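Local coordinates for protein metallo-beta-lactamase (Simiduia agarivorans, PDB 6MFI) that probably hydrolyses beta-lactam antibiotics, as a zinc-dependent metallo-beta-lactamase of subclass B3, at residues T29-H32 and W33-C37; A256-M259 and R260-L263. All coordinates share one frame; numbering follows the deposited sequence. Where two conformers were deposited one is given.

Interaction 1: residues T29-H32 and W33-C37; sequences TAEH and WVDSC
H32 and S36 lie one turn apart on the short helix 30-36, near the amino terminus of the metallo-beta-lactamase fold, and the serine hydroxyl sits over one face of the imidazole. Along H32, CB passes 3.3 Å from the backbone N of W33. CG swings anti to its own backbone N (chi1 -173°), which turns the ring along the helix toward S36. ND1 and CE1 then come nearest to the hydroxyl, CE1 at 3.1 Å from S36 OG, while CD2 and NE2 lie farther from it. S36 OG is offset toward the rim of the ring and donates to H32 O at 2.6 Å. The same carbonyl takes a weak bond from S36 N, so two donors of one residue grip it in the last turn. P48 packs on both side chains.

On the solvent side, the carboxylates of E31 and D35 stand nearly perpendicular (83°), OE2 and OD2 being 3.5 Å apart, an approach that would probably disfavour two full charges. One water donates to E31 O and, weakly, to D35 OD1. The inner side carries W33, whose indole meets F50 edge-to-face and packs against Y58, with C37 CB over its face. A second water donates to D35 OD2 at 3.0 Å and more weakly to H32 ND1.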
loop_
_atom_site.group_PDB
_atom_site.type_symbol
_atom_site.label_atom_id
_atom_site.label_comp_id
_atom_site.label_asym_id
_atom_site.label_seq_id
_atom_site.Cartn_x
_atom_site.Cartn_y
_atom_site.Cartn_z
ATOM N N THR A 29 -4.932 -10.897 17.796
ATOM C CA THR A 29 -4.939 -11.528 16.487
ATOM C C THR A 29 -3.692 -11.186 15.689
ATOM O O THR A 29 -3.432 -11.825 14.664
ATOM C CB THR A 29 -6.187 -11.128 15.683
ATOM O OG1 THR A 29 -6.002 -11.481 14.306
ATOM C CG2 THR A 29 -6.445 -9.637 15.782
ATOM N N ALA A 30 -2.920 -10.196 16.141
ATOM C CA ALA A 30 -1.606 -9.954 15.564
ATOM C C ALA A 30 -0.578 -10.949 16.085
ATOM O O ALA A 30 0.385 -11.260 15.377
ATOM C CB ALA A 30 -1.158 -8.519 15.851
ATOM N N GLU A 31 -0.759 -11.454 17.309
ATOM C CA GLU A 31 0.043 -12.588 17.755
ATOM C C GLU A 31 -0.265 -13.822 16.920
ATOM O O GLU A 31 0.644 -14.560 16.522
ATOM C CB GLU A 31 -0.206 -12.875 19.236
ATOM C CG GLU A 31 0.477 -14.147 19.722
ATOM C CD GLU A 31 -0.407 -14.991 20.619
ATOM O OE1 GLU A 31 -1.310 -14.431 21.273
ATOM O OE2 GLU A 31 -0.208 -16.224 20.653
ATOM N N HIS A 32 -1.551 -14.062 16.646
ATOM C CA HIS A 32 -1.930 -15.134 15.736
ATOM C C HIS A 32 -1.376 -14.895 14.339
ATOM O O HIS A 32 -1.065 -15.853 13.623
ATOM C CB HIS A 32 -3.453 -15.269 15.692
ATOM C CG HIS A 32 -3.937 -16.447 14.907
ATOM N ND1 HIS A 32 -3.282 -17.660 14.904
ATOM C CD2 HIS A 32 -5.012 -16.599 14.098
ATOM C CE1 HIS A 32 -3.933 -18.508 14.128
ATOM N NE2 HIS A 32 -4.987 -17.889 13.626
ATOM N N TRP A 33 -1.238 -13.628 13.938
ATOM C CA TRP A 33 -0.679 -13.322 12.624
ATOM C C TRP A 33 0.790 -13.711 12.541
ATOM O O TRP A 33 1.234 -14.264 11.528
ATOM C CB TRP A 33 -0.858 -11.837 12.308
ATOM C CG TRP A 33 -0.639 -11.507 10.862
ATOM C CD1 TRP A 33 -1.594 -11.389 9.896
ATOM C CD2 TRP A 33 0.617 -11.258 10.217
ATOM N NE1 TRP A 33 -1.013 -11.079 8.690
ATOM C CE2 TRP A 33 0.343 -10.994 8.860
ATOM C CE3 TRP A 33 1.944 -11.231 10.654
ATOM C CZ2 TRP A 33 1.348 -10.707 7.938
ATOM C CZ3 TRP A 33 2.940 -10.947 9.738
ATOM C CH2 TRP A 33 2.636 -10.689 8.395
ATOM N N VAL A 34 1.562 -13.422 13.592
ATOM C CA VAL A 34 2.970 -13.813 13.608
ATOM C C VAL A 34 3.098 -15.330 13.569
ATOM O O VAL A 34 3.995 -15.878 12.916
ATOM C CB VAL A 34 3.679 -13.215 14.837
ATOM C CG1 VAL A 34 5.154 -13.583 14.834
ATOM C CG2 VAL A 34 3.509 -11.705 14.865
ATOM N N ASP A 35 2.195 -16.034 14.255
ATOM C CA ASP A 35 2.219 -17.491 14.225
ATOM C C ASP A 35 1.705 -18.037 12.898
ATOM O O ASP A 35 2.066 -19.155 12.509
ATOM C CB ASP A 35 1.393 -18.056 15.382
ATOM C CG ASP A 35 1.942 -17.658 16.740
ATOM O OD1 ASP A 35 3.173 -17.483 16.859
ATOM O OD2 ASP A 35 1.140 -17.522 17.689
ATOM N N SER A 36 0.873 -17.274 12.190
ATOM C CA SER A 36 0.273 -17.750 10.950
ATOM C C SER A 36 1.042 -17.325 9.710
ATOM O O SER A 36 1.016 -18.039 8.701
ATOM C CB SER A 36 -1.171 -17.252 10.831
ATOM O OG SER A 36 -1.939 -17.636 11.958
ATOM N N CYS A 37 1.722 -16.181 9.753
ATOM C CA CYS A 37 2.401 -15.628 8.591
ATOM C C CYS A 37 3.888 -15.468 8.872
ATOM O O CYS A 37 4.289 -15.147 9.996
ATOM C CB CYS A 37 1.791 -14.277 8.197
ATOM S SG CYS A 37 0.006 -14.336 7.887
HETATM O O HOH W 1 2.961 -14.826 17.665
HETATM O O HOH W 2 -1.854 -17.704 18.086
#

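Interaction 2: residues A256-M259 and R260-L263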
loop_
_atom_site.group_PDB
_atom_site.type_symbol
_atom_site.label_atom_id
_atom_site.label_comp_id
_atom_site.label_asym_id
_atom_site.label_seq_id
_atom_site.Cartn_x
_atom_site.Cartn_y
_atom_site.Cartn_z
ATOM N N ALA A 256 8.720 -5.304 4.302
ATOM C CA ALA A 256 9.500 -4.135 3.912
ATOM C C ALA A 256 9.747 -3.206 5.093
ATOM O O ALA A 256 10.784 -2.535 5.148
ATOM C CB ALA A 256 8.802 -3.383 2.779
ATOM N N SER A 257 8.810 -3.149 6.041
ATOM C CA SER A 257 8.965 -2.353 7.253
ATOM C C SER A 257 9.158 -3.222 8.490
ATOM O O SER A 257 9.000 -2.736 9.615
ATOM C CB SER A 257 7.764 -1.425 7.438
ATOM O OG SER A 257 6.543 -2.131 7.292
ATOM N N GLN A 258 9.498 -4.499 8.300
ATOM C CA GLN A 258 9.689 -5.443 9.401
ATOM C C GLN A 258 8.453 -5.500 10.292
ATOM O O GLN A 258 8.545 -5.537 11.521
ATOM C CB GLN A 258 10.940 -5.096 10.213
ATOM C CG GLN A 258 12.209 -5.009 9.380
ATOM C CD GLN A 258 13.467 -5.050 10.223
ATOM O OE1 GLN A 258 13.504 -5.688 11.276
ATOM N NE2 GLN A 258 14.511 -4.372 9.760
ATOM N N MET A 259 7.277 -5.501 9.657
ATOM C CA MET A 259 6.022 -5.514 10.403
ATOM C C MET A 259 5.906 -6.756 11.277
ATOM O O MET A 259 5.409 -6.683 12.406
ATOM C CB MET A 259 4.837 -5.431 9.441
ATOM C CG MET A 259 3.536 -5.006 10.097
ATOM S SD MET A 259 2.189 -4.882 8.910
ATOM C CE MET A 259 1.623 -6.577 8.881
ATOM N N ARG A 260 6.353 -7.906 10.769
ATOM C CA ARG A 260 6.273 -9.133 11.554
ATOM C C ARG A 260 7.204 -9.081 12.758
ATOM O O ARG A 260 6.834 -9.515 13.856
ATOM C CB ARG A 260 6.599 -10.342 10.679
ATOM C CG ARG A 260 6.373 -11.673 11.376
ATOM C CD ARG A 260 6.899 -12.833 10.550
ATOM N NE ARG A 260 6.595 -14.118 11.171
ATOM C CZ ARG A 260 7.320 -14.670 12.138
ATOM N NH1 ARG A 260 8.399 -14.051 12.599
ATOM N NH2 ARG A 260 6.967 -15.843 12.646
ATOM N N GLN A 261 8.418 -8.557 12.576
ATOM C CA GLN A 261 9.342 -8.445 13.699
ATOM C C GLN A 261 8.843 -7.440 14.729
ATOM O O GLN A 261 8.940 -7.683 15.937
ATOM C CB GLN A 261 10.736 -8.063 13.201
ATOM C CG GLN A 261 11.328 -9.053 12.211
ATOM C CD GLN A 261 11.076 -8.660 10.768
ATOM O OE1 GLN A 261 9.942 -8.699 10.289
ATOM N NE2 GLN A 261 12.138 -8.284 10.064
ATOM N N ARG A 262 8.296 -6.310 14.274
ATOM C CA ARG A 262 7.752 -5.329 15.207
ATOM C C ARG A 262 6.561 -5.895 15.972
ATOM O O ARG A 262 6.360 -5.575 17.149
ATOM C CB ARG A 262 7.353 -4.056 14.461
ATOM C CG ARG A 262 8.520 -3.279 13.877
ATOM C CD ARG A 262 8.039 -2.031 13.153
ATOM N NE ARG A 262 7.289 -2.355 11.944
ATOM C CZ ARG A 262 6.383 -1.556 11.388
ATOM N NH1 ARG A 262 6.109 -0.379 11.936
ATOM N NH2 ARG A 262 5.749 -1.933 10.286
ATOM N N LEU A 263 5.757 -6.738 15.317
ATOM C CA LEU A 263 4.625 -7.357 15.998
ATOM C C LEU A 263 5.088 -8.382 17.027
ATOM O O LEU A 263 4.511 -8.483 18.117
ATOM C CB LEU A 263 3.693 -8.012 14.978
ATOM C CG LEU A 263 2.726 -7.102 14.219
ATOM C CD1 LEU A 263 1.896 -7.912 13.234
ATOM C CD2 LEU A 263 1.829 -6.346 15.184
#
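The carbonyl oxygen of Q258, at the N-cap of helix 259-265, is gripped twice by R262: the backbone N donates to Q258 O at 2.9 Å in a nearly straight bond (166°), and the side-chain NE adds a weak one at 3.4 Å. Here the loop after strand 248-250, which carries the zinc ligand H253, turns into the helix. Q258 itself has a left-handed backbone conformation, and the first helical turn starts directly after it.

R262 folds back over this turn. Its chain runs straight through CG and then bends about CG-CD (chi3 -68°), which lays the guanidinium beside the backbone, its edge turned to Q258 C and M259 N in its plane. R262 NE also lies 2.9 Å from S257 O. Beyond the turn, NH2 donates to L249 O and NH1, weakly, to L269 O, so the arginine joins the start of the helix to strand 248-250 and to the chain that follows the helix. The aliphatic base of M259 runs obliquely past the same group, CB 3.7 Å from R262 NH2, and M259 continues toward F50, L250 and P254.

On the outer side, the Q258 and Q261 side chains cross at about a right angle while their amide planes are only 17° from parallel. Q261 bends about CB-CG, bringing NE2 to 3.3 Å from Q258 CG and 3.2 Å from Q258 OE1. One residue further along, the helical pattern continues: L263 N donates to M259 O at 2.9 Å, and L263 CG rests 3.3 Å from that same oxygen.

Both contacts are local and partly buried, interaction 1 within the short helix 30-36, interaction 2 where a loop turns into helix 259-265. The two helices pack side by side: V34 CG2 lies 3.7 Å from L263 CB, and F50 is shared by A30, W33, M259 and L263. R260 of interaction 2 reaches the carboxyl end of helix 30-36, where NE probably bonds to C37 O at 2.8 Å and its positive charge would suit the helix dipole. Interaction 1 lies farther from the chain's centre (about 20 Å against 15 Å, centre to centre), with water and exposed E31, H32 and D35 on its outer face; interaction 2 buries S257, M259 and R262, whose guanidinium serves backbone carbonyls.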